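Local coordinates for protein glucanase (Clostridium thermocellum, PDB 5GXX) that probably hydrolyses internal beta-1,4 linkages of cellulose as a family 9 endoglucanase of the clostridial cellulosome, with an attached calcium-binding, cellulose-binding-type module, at residues 480-485 against 587-592; 485-490 against 528-533; 503-508 against 553-558. The protein carries 1 engineered substitution. All coordinates share one frame; numbering follows the deposited sequence.

Contact 1 of 3, residues 480-485 against 587-592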
loop_
_atom_site.group_PDB
_atom_site.type_symbol
_atom_site.label_atom_id
_atom_site.label_comp_id
_atom_site.label_asym_id
_atom_site.label_seq_id
_atom_site.Cartn_x
_atom_site.Cartn_y
_atom_site.Cartn_z
ATOM N N ASP A 480 9.329 -2.363 -27.361
ATOM C CA ASP A 480 10.463 -3.278 -27.244
ATOM C C ASP A 480 11.590 -2.644 -26.437
ATOM O O ASP A 480 12.682 -2.425 -26.950
ATOM C CB ASP A 480 10.927 -3.692 -28.646
ATOM C CG ASP A 480 9.880 -4.515 -29.387
ATOM O OD1 ASP A 480 8.999 -5.121 -28.729
ATOM O OD2 ASP A 480 9.945 -4.564 -30.641
ATOM N N LEU A 481 11.313 -2.334 -25.169
ATOM C CA LEU A 481 12.298 -1.655 -24.326
ATOM C C LEU A 481 13.188 -2.676 -23.640
ATOM O O LEU A 481 12.698 -3.700 -23.159
ATOM C CB LEU A 481 11.614 -0.810 -23.249
ATOM C CG LEU A 481 11.117 0.564 -23.698
ATOM C CD1 LEU A 481 10.425 1.196 -22.492
ATOM C CD2 LEU A 481 12.240 1.445 -24.230
ATOM N N SER A 482 14.479 -2.369 -23.554
ATOM C CA SER A 482 15.414 -3.166 -22.755
ATOM C C SER A 482 16.561 -2.295 -22.268
ATOM O O SER A 482 16.796 -1.188 -22.765
ATOM C CB SER A 482 15.959 -4.388 -23.506
ATOM O OG SER A 482 16.798 -4.004 -24.588
ATOM N N TYR A 483 17.271 -2.794 -21.267
ATOM C CA TYR A 483 18.518 -2.163 -20.888
ATOM C C TYR A 483 19.538 -3.224 -20.500
ATOM O O TYR A 483 19.174 -4.357 -20.155
ATOM C CB TYR A 483 18.316 -1.126 -19.776
ATOM C CG TYR A 483 17.787 -1.663 -18.457
ATOM C CD1 TYR A 483 18.657 -2.233 -17.529
ATOM C CD2 TYR A 483 16.437 -1.581 -18.133
ATOM C CE1 TYR A 483 18.198 -2.691 -16.313
ATOM C CE2 TYR A 483 15.963 -2.031 -16.902
ATOM C CZ TYR A 483 16.855 -2.594 -16.008
ATOM O OH TYR A 483 16.408 -3.069 -14.793
ATOM N N ASN A 484 20.810 -2.849 -20.547
ATOM C CA ASN A 484 21.889 -3.790 -20.262
ATOM C C ASN A 484 22.706 -3.397 -19.032
ATOM O O ASN A 484 22.935 -2.205 -18.781
ATOM C CB ASN A 484 22.819 -3.891 -21.473
ATOM C CG ASN A 484 22.144 -4.467 -22.706
ATOM O OD1 ASN A 484 21.061 -5.047 -22.646
ATOM N ND2 ASN A 484 22.816 -4.335 -23.850
ATOM N N TYR A 485 23.117 -4.411 -18.263
ATOM C CA TYR A 485 24.024 -4.224 -17.135
ATOM C C TYR A 485 25.325 -4.974 -17.442
ATOM O O TYR A 485 25.332 -6.202 -17.522
ATOM C CB TYR A 485 23.414 -4.758 -15.820
ATOM C CG TYR A 485 24.289 -4.460 -14.618
ATOM C CD1 TYR A 485 25.289 -5.353 -14.221
ATOM C CD2 TYR A 485 24.128 -3.278 -13.890
ATOM C CE1 TYR A 485 26.118 -5.057 -13.135
ATOM C CE2 TYR A 485 24.941 -2.990 -12.803
ATOM C CZ TYR A 485 25.933 -3.879 -12.434
ATOM O OH TYR A 485 26.710 -3.528 -11.350
ATOM N N PRO A 587 22.705 1.278 -20.658
ATOM C CA PRO A 587 22.043 1.834 -21.840
ATOM C C PRO A 587 20.683 1.206 -22.121
ATOM O O PRO A 587 20.456 0.027 -21.842
ATOM C CB PRO A 587 23.041 1.543 -22.966
ATOM C CG PRO A 587 23.787 0.326 -22.494
ATOM C CD PRO A 587 23.938 0.554 -21.016
ATOM N N VAL A 588 19.790 2.027 -22.665
ATOM C CA VAL A 588 18.434 1.627 -23.013
ATOM C C VAL A 588 18.347 1.451 -24.520
ATOM O O VAL A 588 18.943 2.238 -25.272
ATOM C CB VAL A 588 17.444 2.708 -22.559
ATOM C CG1 VAL A 588 16.017 2.337 -22.962
ATOM C CG2 VAL A 588 17.551 2.953 -21.040
ATOM N N PHE A 589 17.594 0.431 -24.924
ATOM C CA PHE A 589 17.374 0.037 -26.322
ATOM C C PHE A 589 15.882 -0.057 -26.667
ATOM O O PHE A 589 15.053 -0.484 -25.857
ATOM C CB PHE A 589 18.062 -1.311 -26.616
ATOM C CG PHE A 589 19.541 -1.314 -26.358
ATOM C CD1 PHE A 589 20.049 -1.479 -25.073
ATOM C CD2 PHE A 589 20.428 -1.181 -27.421
ATOM C CE1 PHE A 589 21.420 -1.467 -24.848
ATOM C CE2 PHE A 589 21.798 -1.184 -27.205
ATOM C CZ PHE A 589 22.297 -1.328 -25.924
ATOM N N ASP A 590 15.551 0.384 -27.880
ATOM C CA ASP A 590 14.263 0.134 -28.500
ATOM C C ASP A 590 14.585 -0.884 -29.578
ATOM O O ASP A 590 15.276 -0.545 -30.544
ATOM C CB ASP A 590 13.778 1.442 -29.136
ATOM C CG ASP A 590 12.465 1.291 -29.895
ATOM O OD1 ASP A 590 11.971 0.160 -30.101
ATOM O OD2 ASP A 590 11.904 2.342 -30.282
ATOM N N GLY A 591 14.136 -2.121 -29.395
ATOM C CA GLY A 591 14.611 -3.238 -30.212
ATOM C C GLY A 591 16.129 -3.295 -30.124
ATOM O O GLY A 591 16.688 -3.264 -29.022
ATOM N N ALA A 592 16.800 -3.379 -31.273
ATOM C CA ALA A 592 18.263 -3.353 -31.324
ATOM C C ALA A 592 18.906 -1.957 -31.418
ATOM O O ALA A 592 20.126 -1.846 -31.555
ATOM C CB ALA A 592 18.734 -4.233 -32.475
HETATM O O HOH W 1 15.295 -3.587 -26.691
HETATM O O HOH W 2 9.464 -0.926 -29.931
#

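Contact 2 of 3, residues 485-490 against 528-533. With CA (calcium ion), chain D.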
loop_
_atom_site.group_PDB
_atom_site.type_symbol
_atom_site.label_atom_id
_atom_site.label_comp_id
_atom_site.label_asym_id
_atom_site.label_seq_id
_atom_site.Cartn_x
_atom_site.Cartn_y
_atom_site.Cartn_z
ATOM N N TYR A 485 23.117 -4.411 -18.263
ATOM C CA TYR A 485 24.024 -4.224 -17.135
ATOM C C TYR A 485 25.325 -4.974 -17.442
ATOM O O TYR A 485 25.332 -6.202 -17.522
ATOM C CB TYR A 485 23.414 -4.758 -15.820
ATOM C CG TYR A 485 24.289 -4.460 -14.618
ATOM C CD1 TYR A 485 25.289 -5.353 -14.221
ATOM C CD2 TYR A 485 24.128 -3.278 -13.890
ATOM C CE1 TYR A 485 26.118 -5.057 -13.135
ATOM C CE2 TYR A 485 24.941 -2.990 -12.803
ATOM C CZ TYR A 485 25.933 -3.879 -12.434
ATOM O OH TYR A 485 26.710 -3.528 -11.350
ATOM N N TYR A 486 26.412 -4.224 -17.624
ATOM C CA TYR A 486 27.695 -4.769 -18.043
ATOM C C TYR A 486 28.676 -4.951 -16.891
ATOM O O TYR A 486 28.816 -4.076 -16.032
ATOM C CB TYR A 486 28.366 -3.843 -19.067
ATOM C CG TYR A 486 27.597 -3.604 -20.339
ATOM C CD1 TYR A 486 27.714 -4.475 -21.421
ATOM C CD2 TYR A 486 26.789 -2.485 -20.473
ATOM C CE1 TYR A 486 27.024 -4.252 -22.607
ATOM C CE2 TYR A 486 26.101 -2.255 -21.656
ATOM C CZ TYR A 486 26.221 -3.142 -22.712
ATOM O OH TYR A 486 25.528 -2.897 -23.878
ATOM N N MET A 487 29.385 -6.074 -16.941
ATOM C CA MET A 487 30.355 -6.465 -15.925
ATOM C C MET A 487 31.670 -6.883 -16.569
ATOM O O MET A 487 31.683 -7.354 -17.706
ATOM C CB MET A 487 29.828 -7.678 -15.157
ATOM C CG MET A 487 28.478 -7.466 -14.522
ATOM S SD MET A 487 27.720 -9.062 -14.163
ATOM C CE MET A 487 26.858 -9.416 -15.702
ATOM N N ASP A 488 32.753 -6.756 -15.805
ATOM C CA ASP A 488 34.040 -7.336 -16.161
ATOM C C ASP A 488 34.232 -8.539 -15.238
ATOM O O ASP A 488 34.256 -8.391 -14.018
ATOM C CB ASP A 488 35.153 -6.299 -15.974
ATOM C CG ASP A 488 36.514 -6.795 -16.434
ATOM O OD1 ASP A 488 36.734 -8.020 -16.461
ATOM O OD2 ASP A 488 37.365 -5.946 -16.779
ATOM N N LEU A 489 34.339 -9.721 -15.833
ATOM C CA LEU A 489 34.440 -10.958 -15.060
ATOM C C LEU A 489 35.870 -11.480 -14.976
ATOM O O LEU A 489 36.081 -12.654 -14.656
ATOM C CB LEU A 489 33.499 -12.025 -15.630
ATOM C CG LEU A 489 31.990 -11.720 -15.608
ATOM C CD1 LEU A 489 31.216 -12.957 -16.037
ATOM C CD2 LEU A 489 31.505 -11.231 -14.255
ATOM N N THR A 490 36.844 -10.604 -15.215
ATOM C CA THR A 490 38.260 -10.976 -15.127
ATOM C C THR A 490 38.606 -11.636 -13.792
ATOM O O THR A 490 39.277 -12.668 -13.782
ATOM C CB THR A 490 39.212 -9.779 -15.349
ATOM O OG1 THR A 490 39.029 -9.271 -16.674
ATOM C CG2 THR A 490 40.677 -10.198 -15.211
ATOM N N TYR A 528 30.953 -9.027 -19.970
ATOM C CA TYR A 528 29.710 -9.774 -20.081
ATOM C C TYR A 528 28.550 -8.870 -19.669
ATOM O O TYR A 528 28.771 -7.818 -19.058
ATOM C CB TYR A 528 29.758 -11.016 -19.180
ATOM C CG TYR A 528 30.711 -12.098 -19.641
ATOM C CD1 TYR A 528 32.084 -11.976 -19.464
ATOM C CD2 TYR A 528 30.222 -13.253 -20.234
ATOM C CE1 TYR A 528 32.955 -12.980 -19.897
ATOM C CE2 TYR A 528 31.074 -14.264 -20.662
ATOM C CZ TYR A 528 32.435 -14.117 -20.489
ATOM O OH TYR A 528 33.262 -15.124 -20.922
ATOM N N TYR A 529 27.323 -9.265 -19.998
ATOM C CA TYR A 529 26.164 -8.472 -19.582
ATOM C C TYR A 529 24.907 -9.313 -19.409
ATOM O O TYR A 529 24.788 -10.422 -19.941
ATOM C CB TYR A 529 25.881 -7.334 -20.583
ATOM C CG TYR A 529 25.410 -7.803 -21.941
ATOM C CD1 TYR A 529 26.311 -8.321 -22.871
ATOM C CD2 TYR A 529 24.067 -7.762 -22.290
ATOM C CE1 TYR A 529 25.886 -8.773 -24.118
ATOM C CE2 TYR A 529 23.633 -8.190 -23.539
ATOM C CZ TYR A 529 24.541 -8.698 -24.444
ATOM O OH TYR A 529 24.091 -9.129 -25.670
ATOM N N ILE A 530 23.955 -8.740 -18.685
ATOM C CA ILE A 530 22.579 -9.220 -18.729
ATOM C C ILE A 530 21.753 -8.112 -19.359
ATOM O O ILE A 530 22.077 -6.920 -19.234
ATOM C CB ILE A 530 22.014 -9.635 -17.346
ATOM C CG1 ILE A 530 22.037 -8.472 -16.346
ATOM C CG2 ILE A 530 22.766 -10.865 -16.841
ATOM C CD1 ILE A 530 21.292 -8.740 -15.024
ATOM N N LYS A 531 20.731 -8.541 -20.085
ATOM C CA LYS A 531 19.756 -7.626 -20.647
ATOM C C LYS A 531 18.463 -7.861 -19.880
ATOM O O LYS A 531 18.034 -9.005 -19.716
ATOM C CB LYS A 531 19.512 -7.928 -22.126
ATOM C CG LYS A 531 18.408 -7.056 -22.724
ATOM C CD LYS A 531 18.233 -7.314 -24.215
ATOM C CE LYS A 531 19.343 -6.686 -25.052
ATOM N NZ LYS A 531 19.484 -5.217 -24.811
ATOM N N ILE A 532 17.845 -6.758 -19.464
ATOM C CA ILE A 532 16.530 -6.740 -18.825
ATOM C C ILE A 532 15.565 -6.238 -19.896
ATOM O O ILE A 532 15.735 -5.120 -20.382
ATOM C CB ILE A 532 16.526 -5.775 -17.604
ATOM C CG1 ILE A 532 17.402 -6.253 -16.426
ATOM C CG2 ILE A 532 15.120 -5.587 -17.077
ATOM C CD1 ILE A 532 18.888 -6.386 -16.710
ATOM N N SER A 533 14.594 -7.064 -20.288
ATOM C CA SER A 533 13.642 -6.728 -21.351
ATOM C C SER A 533 12.212 -6.650 -20.826
ATOM O O SER A 533 11.757 -7.567 -20.135
ATOM C CB SER A 533 13.681 -7.789 -22.464
ATOM O OG SER A 533 14.963 -7.825 -23.071
HETATM CA CA CA D . 34.076 -7.405 -11.928
HETATM O O HOH W 3 31.963 -8.345 -11.359
#

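Contact 3 of 3, residues 503-508 against 553-558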
loop_
_atom_site.group_PDB
_atom_site.type_symbol
_atom_site.label_atom_id
_atom_site.label_comp_id
_atom_site.label_asym_id
_atom_site.label_seq_id
_atom_site.Cartn_x
_atom_site.Cartn_y
_atom_site.Cartn_z
ATOM N N LYS A 503 25.269 -16.457 -10.286
ATOM C CA LYS A 503 23.815 -16.640 -10.287
ATOM C C LYS A 503 23.078 -15.298 -10.327
ATOM O O LYS A 503 23.406 -14.398 -9.554
ATOM C CB LYS A 503 23.353 -17.435 -9.061
ATOM C CG LYS A 503 21.895 -17.891 -9.115
ATOM C CD LYS A 503 21.393 -18.474 -7.793
ATOM C CE LYS A 503 21.955 -19.856 -7.477
ATOM N NZ LYS A 503 21.328 -20.958 -8.258
ATOM N N VAL A 504 22.096 -15.189 -11.220
ATOM C CA VAL A 504 21.207 -14.021 -11.285
ATOM C C VAL A 504 19.890 -14.361 -10.601
ATOM O O VAL A 504 19.243 -15.362 -10.922
ATOM C CB VAL A 504 20.922 -13.603 -12.747
ATOM C CG1 VAL A 504 20.120 -12.302 -12.817
ATOM C CG2 VAL A 504 22.221 -13.472 -13.541
ATOM N N THR A 505 19.494 -13.515 -9.658
ATOM C CA THR A 505 18.220 -13.695 -8.985
ATOM C C THR A 505 17.519 -12.343 -8.920
ATOM O O THR A 505 18.105 -11.299 -9.244
ATOM C CB THR A 505 18.391 -14.239 -7.555
ATOM O OG1 THR A 505 19.206 -13.343 -6.799
ATOM C CG2 THR A 505 19.024 -15.629 -7.553
ATOM N N ILE A 506 16.255 -12.380 -8.502
ATOM C CA ILE A 506 15.419 -11.180 -8.451
ATOM C C ILE A 506 14.923 -11.028 -7.021
ATOM O O ILE A 506 14.458 -12.000 -6.420
ATOM C CB ILE A 506 14.242 -11.293 -9.442
ATOM C CG1 ILE A 506 14.763 -11.229 -10.879
ATOM C CG2 ILE A 506 13.225 -10.173 -9.276
ATOM C CD1 ILE A 506 13.715 -11.519 -11.943
ATOM N N GLY A 507 15.025 -9.812 -6.500
ATOM C CA GLY A 507 14.574 -9.492 -5.154
ATOM C C GLY A 507 13.288 -8.694 -5.115
ATOM O O GLY A 507 12.683 -8.585 -4.049
ATOM N N TYR A 508 12.900 -8.098 -6.246
ATOM C CA TYR A 508 11.603 -7.410 -6.380
ATOM C C TYR A 508 11.365 -7.139 -7.857
ATOM O O TYR A 508 12.287 -6.767 -8.589
ATOM C CB TYR A 508 11.544 -6.071 -5.635
ATOM C CG TYR A 508 10.324 -5.209 -5.929
ATOM C CD1 TYR A 508 9.034 -5.589 -5.551
ATOM C CD2 TYR A 508 10.478 -3.986 -6.573
ATOM C CE1 TYR A 508 7.928 -4.786 -5.828
ATOM C CE2 TYR A 508 9.388 -3.167 -6.852
ATOM C CZ TYR A 508 8.120 -3.573 -6.468
ATOM O OH TYR A 508 7.040 -2.774 -6.725
ATOM N N GLN A 553 14.657 -5.192 -8.899
ATOM C CA GLN A 553 15.836 -5.381 -8.056
ATOM C C GLN A 553 16.419 -6.713 -8.469
ATOM O O GLN A 553 15.765 -7.749 -8.359
ATOM C CB GLN A 553 15.492 -5.362 -6.562
ATOM C CG GLN A 553 15.111 -3.971 -6.056
ATOM C CD GLN A 553 14.404 -3.983 -4.721
ATOM O OE1 GLN A 553 14.672 -4.831 -3.870
ATOM N NE2 GLN A 553 13.510 -3.018 -4.522
ATOM N N PHE A 554 17.640 -6.684 -8.989
ATOM C CA PHE A 554 18.284 -7.925 -9.398
ATOM C C PHE A 554 19.614 -8.082 -8.691
ATOM O O PHE A 554 20.267 -7.095 -8.340
ATOM C CB PHE A 554 18.418 -8.017 -10.923
ATOM C CG PHE A 554 19.217 -6.905 -11.555
ATOM C CD1 PHE A 554 20.589 -7.013 -11.702
ATOM C CD2 PHE A 554 18.583 -5.770 -12.047
ATOM C CE1 PHE A 554 21.327 -6.012 -12.316
ATOM C CE2 PHE A 554 19.310 -4.752 -12.653
ATOM C CZ PHE A 554 20.683 -4.867 -12.793
ATOM N N ARG A 555 19.968 -9.339 -8.457
ATOM C CA ARG A 555 21.221 -9.684 -7.799
ATOM C C ARG A 555 22.045 -10.571 -8.725
ATOM O O ARG A 555 21.511 -11.506 -9.337
ATOM C CB ARG A 555 20.910 -10.421 -6.490
ATOM C CG ARG A 555 22.133 -10.804 -5.667
ATOM C CD ARG A 555 21.770 -11.607 -4.407
ATOM N NE ARG A 555 20.969 -10.802 -3.491
ATOM C CZ ARG A 555 20.750 -11.102 -2.212
ATOM N NH1 ARG A 555 21.289 -12.185 -1.677
ATOM N NH2 ARG A 555 20.006 -10.296 -1.464
ATOM N N ILE A 556 23.338 -10.265 -8.826
ATOM C CA ILE A 556 24.296 -11.084 -9.566
ATOM C C ILE A 556 25.320 -11.543 -8.529
ATOM O O ILE A 556 25.972 -10.719 -7.899
ATOM C CB ILE A 556 24.929 -10.260 -10.705
ATOM C CG1 ILE A 556 23.835 -9.683 -11.613
ATOM C CG2 ILE A 556 25.930 -11.104 -11.499
ATOM C CD1 ILE A 556 24.252 -8.445 -12.405
ATOM N N ALA A 557 25.419 -12.853 -8.317
ATOM C CA ALA A 557 26.122 -13.380 -7.141
ATOM C C ALA A 557 27.095 -14.499 -7.492
ATOM O O ALA A 557 26.745 -15.440 -8.198
ATOM C CB ALA A 557 25.130 -13.881 -6.095
ATOM N N ALA A 558 28.320 -14.365 -7.003
ATOM C CA ALA A 558 29.253 -15.483 -6.905
ATOM C C ALA A 558 28.837 -16.323 -5.699
ATOM O O ALA A 558 28.036 -15.870 -4.881
ATOM C CB ALA A 558 30.646 -14.952 -6.715
HETATM O O HOH W 4 13.313 -6.151 -1.859
#

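Contact 1 of 3, residues 480-485 against 587-592
Phe589 buries more surface here than any other residue, and its ring meets Asn484 and Ser482. Asn484 ND2, itself held by Tyr486 OH, lies 3.3 Å from Phe589 CE1. It comes in obliquely, the two side chains crossing at about a right angle with amide and ring planes 31° apart. Phe589 CG stands beside its own backbone N (chi1 -58°), the N that donates to Ser482 O over 2.8 Å; the ring edge therefore comes close to that same oxygen, which lies near the ring plane. Next to it, Ser482 OG packs against Phe589 CB at 3.6 Å. The backbones pair in antiparallel fashion: Ser482 N returns a bond to Phe589 O at 3.0 Å, Asn484 N donates to Pro587 O, and Gly591 N closes the far end on Asp480 O at 2.9 Å. A water 2.6 Å from Ser482 OG also lies within bonding range of Asp480 O and Gly591 O. On the opposite face, Leu481 CD2 approaches Val588 CG1 at 4.1 Å, where Val588 also touches Leu467 of strand 460-469. Lys531, from the neighbouring strand, bonds to Ser482 OG and Asn484 OD1 and makes a cation-pi contact with Phe589. With two oxygens and an aromatic ring around it, its ammonium group probably stays charged, and Ser482 OG and Asn484 OD1 are tied to it.

Contact 2 of 3, residues 485-490 against 528-533
Tyr485 and Ile530 form the apolar centre, Tyr485 CB lying 4.0 Å from Ile530 CG1 on the face they share with Met487 and Tyr528. The Met487 chain bends at its third torsion (-88°), which brings the methyl CE over the partner strand to 4.1 Å from Tyr529 CA. This face is closed from the other sheet by Phe554, which touches Ile530, and by Ile556, which touches Tyr485 and Met487. Further along, Leu489 sets CD1 over one face of the Tyr528 ring, 4.0 Å from its centroid and 28° off the ring normal, a CH-pi contact. Tyr486 and Tyr529 occupy the reverse face and run side by side in the same direction. Tyr486 CD1 touches Tyr529 CB at 3.5 Å, while the ring planes, 44° apart, make an oblique pair rather than a stack. Between the two faces, four backbone bonds, three of them nearly straight, join Tyr485 to Ile530 and Met487 to Tyr528; in the shortest, Met487 N reaches Tyr528 O at 2.8 Å. The polar edge begins where strand 481-488 ends. Asp488 OD1 receives both Thr490 N, at 2.9 Å, and Thr490 OG1, at 2.6 Å; the first bond makes an Asx turn leading into helix 490-494. The carbonyl of the same aspartate points to the metal, with Asp488 O 2.3 Å from calcium. A water, Glu491, Asp566, Asn569 and Asp570 complete the site, so an antiparallel strand pair of the beta sandwich leads directly into the calcium site of this cellulose-binding-type module.

Contact 3 of 3, residues 503-508 against 553-558
Thr505 and Arg555 make the tight part: Thr505 OG1, set between its own backbone N and carbonyl carbon (chi1 58°), sits 3.4 Å from Arg555 CB, the side chains lying side by side. Arg555 N gives a nearly straight bond to Thr505 O (2.8 Å), and Thr505 N returns one to Arg555 O. Lys503 and Ala557 form a second pair of reciprocal backbone hydrogen bonds. On the inward face Val504 and Ile506 pack on Ile517, and Phe554 and Ile556 on Tyr483, Tyr485 and Met487 of strand 481-488. Outside partners hold the polar ends: Glu462 in a salt bridge with Arg555, and Asp514 and Glu516 of the second subunit with Thr505 OG1 and Lys503 NZ.

The other end is the solvent side: a water bonds to Gln553 OE1 at 2.8 Å and weakly to Gly507 O. The Gln553 amide, its NE2 bonded to Glu551, crosses the Tyr508 side chain obliquely, Gln553 CD 3.7 Å from Tyr508 CB, planes 47° apart. Here the register slips by one: Gly507 N reaches Gln553 O from 37° above the carbonyl plane, and Gln553 N bonds to Tyr508 O. Two residues facing one define a classic beta bulge, set where the chain turns a corner.

Contacts 1 and 2 share strand 481-488 and its residue Tyr485, joining it to its neighbours 588-590 and 527-534 in one sheet; contact 3 belongs to the other sheet. The two sheets meet in an apolar layer, where Tyr485 of contacts 1 and 2 and Met487 and Ile530 of contact 2 pack on Phe554 and Ile556 of contact 3. Contacts 1 and 2 are mostly buried. Contact 3 is only partly so, and meets the second subunit through side-chain pairs, backbone hydrogen bonds and packing. Polar chemistry differs accordingly: Lys531, bonded to Ser482 OG and Asn484 OD1, links contact 2 to contact 1, calcium lies at the strand end in contact 2, and intersubunit pairs border contact 3.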